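Local coordinates for protein KauB (Pseudomonas aeruginosa PAO1, PDB 6B4R) that oxidises a broad range of aldehydes, aminoaldehydes among them, probably to the corresponding acids with NAD(P)+ as the electron acceptor, at residues D238-T243 with K262-E267; A181-N186 with H482-Y487; S187-P192 with N218-Y223. All coordinates share one frame; numbering follows the deposited sequence.

Contact 1: D238-T243 with K262-E267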
loop_
_atom_site.group_PDB
_atom_site.type_symbol
_atom_site.label_atom_id
_atom_site.label_comp_id
_atom_site.label_asym_id
_atom_site.label_seq_id
_atom_site.Cartn_x
_atom_site.Cartn_y
_atom_site.Cartn_z
ATOM N N ASP A 238 9.871 21.176 15.541
ATOM C CA ASP A 238 9.461 20.842 14.179
ATOM C C ASP A 238 7.976 20.525 14.054
ATOM O O ASP A 238 7.355 20.822 13.032
ATOM C CB ASP A 238 10.282 19.661 13.657
ATOM C CG ASP A 238 11.754 19.986 13.537
ATOM O OD1 ASP A 238 12.088 20.988 12.869
ATOM O OD2 ASP A 238 12.572 19.245 14.121
ATOM N N THR A 239 7.415 19.921 15.095
ATOM C CA THR A 239 6.043 19.434 15.048
ATOM C C THR A 239 5.366 19.566 16.407
ATOM O O THR A 239 5.949 19.236 17.439
ATOM C CB THR A 239 5.997 17.955 14.587
ATOM O OG1 THR A 239 6.496 17.853 13.247
ATOM C CG2 THR A 239 4.580 17.406 14.633
ATOM N N LEU A 240 4.130 20.056 16.394
ATOM C CA LEU A 240 3.329 20.183 17.602
ATOM C C LEU A 240 2.059 19.352 17.453
ATOM O O LEU A 240 1.258 19.589 16.547
ATOM C CB LEU A 240 2.982 21.657 17.847
ATOM C CG LEU A 240 2.216 22.089 19.105
ATOM C CD1 LEU A 240 0.707 21.964 18.934
ATOM C CD2 LEU A 240 2.680 21.307 20.320
ATOM N N VAL A 241 1.879 18.373 18.335
ATOM C CA VAL A 241 0.643 17.600 18.356
ATOM C C VAL A 241 -0.139 17.910 19.627
ATOM O O VAL A 241 0.446 18.173 20.676
ATOM C CB VAL A 241 0.898 16.084 18.222
ATOM C CG1 VAL A 241 1.600 15.784 16.905
ATOM C CG2 VAL A 241 1.713 15.568 19.397
ATOM N N PHE A 242 -1.464 17.890 19.530
ATOM C CA PHE A 242 -2.300 18.360 20.628
ATOM C C PHE A 242 -3.681 17.709 20.650
ATOM O O PHE A 242 -4.269 17.422 19.606
ATOM C CB PHE A 242 -2.421 19.888 20.558
ATOM C CG PHE A 242 -3.468 20.471 21.468
ATOM C CD1 PHE A 242 -3.181 20.742 22.796
ATOM C CD2 PHE A 242 -4.730 20.781 20.985
ATOM C CE1 PHE A 242 -4.138 21.293 23.630
ATOM C CE2 PHE A 242 -5.694 21.329 21.816
ATOM C CZ PHE A 242 -5.395 21.587 23.140
ATOM N N THR A 243 -4.178 17.470 21.857
ATOM C CA THR A 243 -5.545 17.018 22.060
ATOM C C THR A 243 -6.160 17.835 23.189
ATOM O O THR A 243 -5.619 17.885 24.293
ATOM C CB THR A 243 -5.609 15.523 22.416
ATOM O OG1 THR A 243 -5.011 14.751 21.367
ATOM C CG2 THR A 243 -7.053 15.086 22.607
ATOM N N LYS A 262 5.741 25.553 12.123
ATOM C CA LYS A 262 5.822 24.151 12.516
ATOM C C LYS A 262 4.542 23.410 12.144
ATOM O O LYS A 262 3.455 23.992 12.157
ATOM C CB LYS A 262 6.067 24.035 14.022
ATOM C CG LYS A 262 5.026 24.753 14.877
ATOM C CD LYS A 262 5.240 24.491 16.365
ATOM C CE LYS A 262 6.597 24.999 16.840
ATOM N NZ LYS A 262 6.710 26.485 16.808
ATOM N N ARG A 263 4.675 22.130 11.802
ATOM C CA ARG A 263 3.509 21.300 11.523
ATOM C C ARG A 263 2.645 21.210 12.770
ATOM O O ARG A 263 3.155 21.042 13.878
ATOM C CB ARG A 263 3.914 19.896 11.067
ATOM C CG ARG A 263 4.515 19.832 9.672
ATOM C CD ARG A 263 6.032 19.895 9.715
ATOM N NE ARG A 263 6.612 19.793 8.380
ATOM C CZ ARG A 263 6.923 20.837 7.620
ATOM N NH1 ARG A 263 6.715 22.070 8.067
ATOM N NH2 ARG A 263 7.446 20.649 6.415
ATOM N N VAL A 264 1.336 21.333 12.589
ATOM C CA VAL A 264 0.412 21.313 13.713
ATOM C C VAL A 264 -0.709 20.302 13.505
ATOM O O VAL A 264 -1.514 20.429 12.583
ATOM C CB VAL A 264 -0.187 22.709 13.972
ATOM C CG1 VAL A 264 -1.243 22.638 15.046
ATOM C CG2 VAL A 264 0.900 23.681 14.381
ATOM N N TRP A 265 -0.749 19.294 14.368
ATOM C CA TRP A 265 -1.780 18.268 14.315
ATOM C C TRP A 265 -2.616 18.339 15.584
ATOM O O TRP A 265 -2.084 18.277 16.691
ATOM C CB TRP A 265 -1.147 16.886 14.153
ATOM C CG TRP A 265 -0.191 16.819 12.999
ATOM C CD1 TRP A 265 1.167 16.958 13.049
ATOM C CD2 TRP A 265 -0.523 16.616 11.620
ATOM N NE1 TRP A 265 1.701 16.847 11.788
ATOM C CE2 TRP A 265 0.685 16.637 10.892
ATOM C CE3 TRP A 265 -1.722 16.415 10.930
ATOM C CZ2 TRP A 265 0.728 16.464 9.511
ATOM C CZ3 TRP A 265 -1.677 16.244 9.557
ATOM C CH2 TRP A 265 -0.460 16.270 8.863
ATOM N N LEU A 266 -3.926 18.480 15.421
ATOM C CA LEU A 266 -4.799 18.746 16.553
ATOM C C LEU A 266 -5.998 17.816 16.627
ATOM O O LEU A 266 -6.516 17.366 15.606
ATOM C CB LEU A 266 -5.322 20.179 16.473
ATOM C CG LEU A 266 -4.298 21.295 16.289
ATOM C CD1 LEU A 266 -4.994 22.587 15.899
ATOM C CD2 LEU A 266 -3.492 21.485 17.556
ATOM N N GLU A 267 -6.442 17.546 17.849
ATOM C CA GLU A 267 -7.678 16.812 18.083
ATOM C C GLU A 267 -8.532 17.604 19.067
ATOM O O GLU A 267 -8.326 17.529 20.278
ATOM C CB GLU A 267 -7.381 15.413 18.627
ATOM C CG GLU A 267 -6.362 14.635 17.803
ATOM C CD GLU A 267 -6.774 13.195 17.564
ATOM O OE1 GLU A 267 -7.606 12.675 18.336
ATOM O OE2 GLU A 267 -6.271 12.585 16.596
#

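Contact 2: A181-N186 with H482-Y487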
loop_
_atom_site.group_PDB
_atom_site.type_symbol
_atom_site.label_atom_id
_atom_site.label_comp_id
_atom_site.label_asym_id
_atom_site.label_seq_id
_atom_site.Cartn_x
_atom_site.Cartn_y
_atom_site.Cartn_z
ATOM N N ALA A 181 5.507 8.600 17.482
ATOM C CA ALA A 181 6.560 9.615 17.470
ATOM C C ALA A 181 7.935 9.025 17.786
ATOM O O ALA A 181 8.909 9.289 17.078
ATOM C CB ALA A 181 6.225 10.752 18.433
ATOM N N LEU A 182 8.012 8.231 18.850
ATOM C CA LEU A 182 9.270 7.587 19.226
ATOM C C LEU A 182 9.622 6.456 18.262
ATOM O O LEU A 182 10.799 6.190 18.019
ATOM C CB LEU A 182 9.214 7.062 20.665
ATOM C CG LEU A 182 9.107 8.104 21.781
ATOM C CD1 LEU A 182 8.772 7.438 23.106
ATOM C CD2 LEU A 182 10.391 8.913 21.896
ATOM N N ALA A 183 8.602 5.802 17.711
ATOM C CA ALA A 183 8.812 4.715 16.760
ATOM C C ALA A 183 9.503 5.202 15.491
ATOM O O ALA A 183 10.287 4.471 14.882
ATOM C CB ALA A 183 7.492 4.047 16.415
ATOM N N THR A 184 9.214 6.440 15.099
ATOM C CA THR A 184 9.797 7.013 13.887
ATOM C C THR A 184 11.190 7.604 14.123
ATOM O O THR A 184 11.867 8.012 13.180
ATOM C CB THR A 184 8.872 8.075 13.256
ATOM O OG1 THR A 184 8.482 9.028 14.252
ATOM C CG2 THR A 184 7.627 7.420 12.677
ATOM N N GLY A 185 11.612 7.649 15.383
ATOM C CA GLY A 185 12.957 8.081 15.715
ATOM C C GLY A 185 13.085 9.532 16.145
ATOM O O GLY A 185 14.187 10.076 16.188
ATOM N N ASN A 186 11.961 10.161 16.467
ATOM C CA ASN A 186 11.970 11.559 16.886
ATOM C C ASN A 186 12.302 11.733 18.363
ATOM O O ASN A 186 12.165 10.803 19.160
ATOM C CB ASN A 186 10.623 12.223 16.585
ATOM C CG ASN A 186 10.357 12.353 15.103
ATOM O OD1 ASN A 186 10.927 13.215 14.435
ATOM N ND2 ASN A 186 9.486 11.500 14.581
ATOM N N HIS A 482 -1.477 5.453 10.052
ATOM C CA HIS A 482 -1.647 6.840 9.630
ATOM C C HIS A 482 -1.053 7.817 10.642
ATOM O O HIS A 482 -0.662 8.930 10.286
ATOM C CB HIS A 482 -3.127 7.156 9.398
ATOM C CG HIS A 482 -3.709 6.476 8.197
ATOM N ND1 HIS A 482 -3.202 6.648 6.927
ATOM C CD2 HIS A 482 -4.760 5.632 8.071
ATOM C CE1 HIS A 482 -3.908 5.932 6.071
ATOM N NE2 HIS A 482 -4.860 5.305 6.740
ATOM N N ALA A 483 -0.986 7.394 11.902
ATOM C CA ALA A 483 -0.440 8.228 12.965
ATOM C C ALA A 483 1.027 8.567 12.719
ATOM O O ALA A 483 1.489 9.653 13.071
ATOM C CB ALA A 483 -0.612 7.547 14.317
ATOM N N PHE A 484 1.749 7.637 12.097
ATOM C CA PHE A 484 3.176 7.807 11.823
ATOM C C PHE A 484 3.463 8.984 10.889
ATOM O O PHE A 484 4.532 9.593 10.957
ATOM C CB PHE A 484 3.764 6.529 11.215
ATOM C CG PHE A 484 3.807 5.361 12.162
ATOM C CD1 PHE A 484 4.987 5.020 12.803
ATOM C CD2 PHE A 484 2.678 4.596 12.400
ATOM C CE1 PHE A 484 5.037 3.944 13.668
ATOM C CE2 PHE A 484 2.721 3.520 13.266
ATOM C CZ PHE A 484 3.904 3.193 13.900
ATOM N N ASP A 485 2.505 9.296 10.018
ATOM C CA ASP A 485 2.686 10.344 9.017
ATOM C C ASP A 485 2.805 11.734 9.638
ATOM O O ASP A 485 3.333 12.656 9.017
ATOM C CB ASP A 485 1.540 10.326 8.002
ATOM C CG ASP A 485 1.467 9.023 7.224
ATOM O OD1 ASP A 485 2.484 8.296 7.168
ATOM O OD2 ASP A 485 0.390 8.733 6.661
ATOM N N LYS A 486 2.311 11.879 10.863
ATOM C CA LYS A 486 2.348 13.161 11.556
ATOM C C LYS A 486 3.741 13.470 12.095
ATOM O O LYS A 486 4.015 14.594 12.518
ATOM C CB LYS A 486 1.336 13.179 12.701
ATOM C CG LYS A 486 -0.094 12.950 12.260
ATOM C CD LYS A 486 -1.063 13.131 13.414
ATOM C CE LYS A 486 -0.740 12.193 14.563
ATOM N NZ LYS A 486 -1.674 12.381 15.707
ATOM N N TYR A 487 4.616 12.470 12.070
ATOM C CA TYR A 487 5.940 12.601 12.663
ATOM C C TYR A 487 7.041 12.296 11.658
ATOM O O TYR A 487 8.188 12.060 12.036
ATOM C CB TYR A 487 6.069 11.680 13.874
ATOM C CG TYR A 487 4.918 11.809 14.843
ATOM C CD1 TYR A 487 4.853 12.871 15.733
ATOM C CD2 TYR A 487 3.894 10.875 14.860
ATOM C CE1 TYR A 487 3.800 12.996 16.619
ATOM C CE2 TYR A 487 2.836 10.991 15.740
ATOM C CZ TYR A 487 2.794 12.054 16.618
ATOM O OH TYR A 487 1.743 12.175 17.499
#

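Contact 3: S187-P192 with N218-Y223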
loop_
_atom_site.group_PDB
_atom_site.type_symbol
_atom_site.label_atom_id
_atom_site.label_comp_id
_atom_site.label_asym_id
_atom_site.label_seq_id
_atom_site.Cartn_x
_atom_site.Cartn_y
_atom_site.Cartn_z
ATOM N N SER A 187 12.744 12.933 18.721
ATOM C CA SER A 187 12.852 13.312 20.120
ATOM C C SER A 187 11.556 14.012 20.510
ATOM O O SER A 187 11.050 14.854 19.770
ATOM C CB SER A 187 14.055 14.226 20.350
ATOM O OG SER A 187 15.271 13.535 20.120
ATOM N N VAL A 188 11.013 13.651 21.667
ATOM C CA VAL A 188 9.708 14.150 22.080
ATOM C C VAL A 188 9.774 14.917 23.395
ATOM O O VAL A 188 10.408 14.474 24.353
ATOM C CB VAL A 188 8.696 12.993 22.233
ATOM C CG1 VAL A 188 7.332 13.524 22.647
ATOM C CG2 VAL A 188 8.593 12.198 20.943
ATOM N N ILE A 189 9.118 16.074 23.431
ATOM C CA ILE A 189 8.936 16.819 24.670
ATOM C C ILE A 189 7.459 16.833 25.032
ATOM O O ILE A 189 6.650 17.473 24.357
ATOM C CB ILE A 189 9.418 18.267 24.546
ATOM C CG1 ILE A 189 10.897 18.310 24.163
ATOM C CG2 ILE A 189 9.176 19.014 25.848
ATOM C CD1 ILE A 189 11.425 19.706 23.982
ATOM N N LEU A 190 7.112 16.123 26.099
ATOM C CA LEU A 190 5.721 15.976 26.495
ATOM C C LEU A 190 5.332 16.984 27.566
ATOM O O LEU A 190 5.944 17.044 28.632
ATOM C CB LEU A 190 5.453 14.555 26.995
ATOM C CG LEU A 190 4.016 14.231 27.410
ATOM C CD1 LEU A 190 3.095 14.258 26.208
ATOM C CD2 LEU A 190 3.948 12.881 28.108
ATOM N N LYS A 191 4.309 17.776 27.270
ATOM C CA LYS A 191 3.749 18.694 28.247
ATOM C C LYS A 191 2.367 18.193 28.634
ATOM O O LYS A 191 1.408 18.355 27.876
ATOM C CB LYS A 191 3.677 20.117 27.677
ATOM C CG LYS A 191 3.322 21.200 28.696
ATOM C CD LYS A 191 1.820 21.407 28.782
ATOM C CE LYS A 191 1.439 22.276 29.960
ATOM N NZ LYS A 191 -0.034 22.264 30.179
ATOM N N PRO A 192 2.261 17.571 29.815
ATOM C CA PRO A 192 0.977 17.071 30.311
ATOM C C PRO A 192 0.110 18.215 30.822
ATOM O O PRO A 192 0.620 19.303 31.081
ATOM C CB PRO A 192 1.389 16.168 31.473
ATOM C CG PRO A 192 2.649 16.786 31.986
ATOM C CD PRO A 192 3.360 17.318 30.764
ATOM N N ASN A 218 11.354 13.758 26.984
ATOM C CA ASN A 218 11.361 14.693 28.103
ATOM C C ASN A 218 9.949 15.077 28.536
ATOM O O ASN A 218 9.025 15.089 27.726
ATOM C CB ASN A 218 12.166 15.942 27.739
ATOM C CG ASN A 218 13.563 15.608 27.248
ATOM O OD1 ASN A 218 14.506 15.517 28.034
ATOM N ND2 ASN A 218 13.698 15.412 25.940
ATOM N N VAL A 219 9.784 15.383 29.818
ATOM C CA VAL A 219 8.471 15.731 30.354
ATOM C C VAL A 219 8.513 17.042 31.138
ATOM O O VAL A 219 9.206 17.147 32.151
ATOM C CB VAL A 219 7.906 14.608 31.256
ATOM C CG1 VAL A 219 6.611 15.050 31.921
ATOM C CG2 VAL A 219 7.684 13.339 30.452
ATOM N N LEU A 220 7.767 18.036 30.659
ATOM C CA LEU A 220 7.705 19.345 31.304
ATOM C C LEU A 220 6.308 19.653 31.821
ATOM O O LEU A 220 5.451 20.110 31.067
ATOM C CB LEU A 220 8.129 20.448 30.333
ATOM C CG LEU A 220 9.588 20.518 29.886
ATOM C CD1 LEU A 220 9.768 21.685 28.930
ATOM C CD2 LEU A 220 10.519 20.649 31.082
ATOM N N PRO A 221 6.071 19.410 33.117
ATOM C CA PRO A 221 4.778 19.751 33.719
ATOM C C PRO A 221 4.646 21.260 33.918
ATOM O O PRO A 221 5.657 21.958 34.022
ATOM C CB PRO A 221 4.822 19.031 35.067
ATOM C CG PRO A 221 6.272 18.936 35.396
ATOM C CD PRO A 221 6.989 18.779 34.083
ATOM N N GLY A 222 3.412 21.755 33.959
ATOM C CA GLY A 222 3.167 23.179 34.096
ATOM C C GLY A 222 1.881 23.615 33.416
ATOM O O GLY A 222 1.040 22.786 33.071
ATOM N N TYR A 223 1.728 24.920 33.222
ATOM C CA TYR A 223 0.512 25.457 32.622
ATOM C C TYR A 223 0.652 25.608 31.113
ATOM O O TYR A 223 1.758 25.739 30.590
ATOM C CB TYR A 223 0.136 26.794 33.263
ATOM C CG TYR A 223 -0.122 26.699 34.750
ATOM C CD1 TYR A 223 -1.372 26.338 35.238
ATOM C CD2 TYR A 223 0.886 26.966 35.665
ATOM C CE1 TYR A 223 -1.608 26.247 36.597
ATOM C CE2 TYR A 223 0.658 26.878 37.025
ATOM C CZ TYR A 223 -0.589 26.519 37.485
ATOM O OH TYR A 223 -0.819 26.430 38.838
HETATM O O HOH W 1 1.427 19.527 33.485
#

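Contact 1: D238-T243 with K262-E267
The carbonyl oxygen of Phe242 takes the backbone N-H of Glu267 at 2.8 Å (O to N), while the CA of Leu266 brings a C-H to the same oxygen at 3.4 Å. This is one rung of a parallel ladder in the beta-alpha-beta crossover of strand 239-243, helix 246-258 and strand 263-267, part of the Rossmann-like cofactor domain of aldehyde dehydrogenases. Five backbone bonds zip the strands together; Leu240 N to Arg263 O, 2.9 Å, is nearly straight at 173°.

One face carries Leu240, Phe242, Val264 and Leu266, apolar residues suited to a buried face. The crossover helix meets three of them: Leu252 touches Phe242, Ala256 Val264 and Ala249 Leu266. Leu266 sends its CD2 branch back across the ladder, 3.6 Å from Phe242 CB. On the other face Val241 CG1 rests 4.0 Å from Trp265 CB, and Thr239 CG2 meets the indole edge in its plane. The side chain of Thr243 lies alongside that of Glu267, the predicted active-site residue, with OG1 near its CB and hydrogen-bonded to Lys177 NZ.

At the start of the ladder, Arg263 forms a salt bridge through its guanidinium to Glu489. Lys262 passes its CD 3.9 Å from Leu240 CB, then bends at chi3 (61°) and chi4 (67°), which brings NZ to the carbonyl oxygens of Ala232 and His234 and to Asn260 OD1.

Contact 2: A181-N186 with H482-Y487
Polar and apolar contacts together bind Asn186 and its neighbours, at the exit of helix 170-183, to Phe484 and Tyr487, which lead into strand 488-496. The helix finishes in a Schellman motif: Gly185 takes a positive phi of 98°, a backbone shape natural to glycine, and two N-H groups reach back into the last turn, Gly185 N to Leu182 O and Asn186 N to Ala181 O.

Among the polar interactions, Asn186 ND2 donates to Tyr487 O at 2.9 Å, in the carbonyl plane and on a lone pair, although the acceptor stands 17° out of the asparagine's own amide plane. The same nitrogen makes weak bonds to Thr184 OG1 and to Ala181 O. With OD1 receiving the N-H of Gly159, both ends of the amide are used, and a buried asparagine can tie the helix exit, strand 149-164 and the late loop together. Its CG lies beside the backbone N (chi1 -67°), a setting that presents the amide to these partners.

The apolar contacts depend on small groups against rings. Ala181 CB makes a CH-pi contact over one face of Tyr487, 3.8 Å from the ring centroid, while Lys486 CB lies over the opposite face, toward the rim. Alanine suits this place because its single methyl lets the aromatic ring lie close to the helix. Phe484 is met differently: its CE1 lies 3.7 Å from Ala183 CB, and Thr184 CG2 comes in at the ring edge, 3.6 Å from CD1.

Contact 3: S187-P192 with N218-Y223
Ile189 lays its CG2 methyl obliquely against Leu220, 4.1 Å from the CD1 branch, on the face of the sheet covered by helix 56-72. The two residues belong to a second beta-alpha-beta unit of the Rossmann-like domain, in which strand 187-191 and strand 217-219 run parallel and helix 198-210 makes the crossover. Branched hydrocarbons suit this face, where Ala62 touches both of them. Asn218, on the same side, is polar but provided for: its OD1 accepts the N-H of Asn25.

The opposite face packs under the crossover helix. Val219 points CG1 at Pro192 CD, 4.1 Å away, and Leu190, Val219 and Pro192 all touch Ala200, whose small side chain lets helix and sheet come close.

Three backbone bonds join the strands. Asn218 serves in two of them, giving its N-H to Val188 O while its backbone O accepts from Leu190 N, 2.7 Å from Asn218 O to Leu190 N; Leu220 N then donates to Leu190 O.

Beyond Leu220 the regular pairing gives way to prolines and a glycine, and a lysine bridges the diverging chains. Lys191 starts with CG opposite the backbone N (chi1 -170°), 3.4 Å from Leu220 O, and turns at chi2 (-90°) to run along 218-223. Its NZ makes weak bonds to Gly222 O at 3.1 Å and to Pro192 O at 3.2 Å. Gly222, with a phi of 150° that few residues other than glycine tolerate, gives its backbone N-H to a water 3.0 Å from N.

How the contacts relate
From the N terminus, the chain leaves helix 170-183 through 181-186, the first half of contact 2, and passes at once into strand 187-191. Contact 3 closes a short loop when 218-223 returns alongside that strand after helix 198-210. Contact 1 follows in series, closing over helix 246-258. Only near the C terminus does 482-487 come back to complete contact 2, whose long loop therefore encloses the other two. Contacts 1 and 3 belong to one sheet; strands 187-191 and 239-243 both pair with strand 149-164, and each contact adds the next strand outward. Contact 2 packs against both: Val241 touches Tyr487, and Val188 touches Ala181 and Leu182.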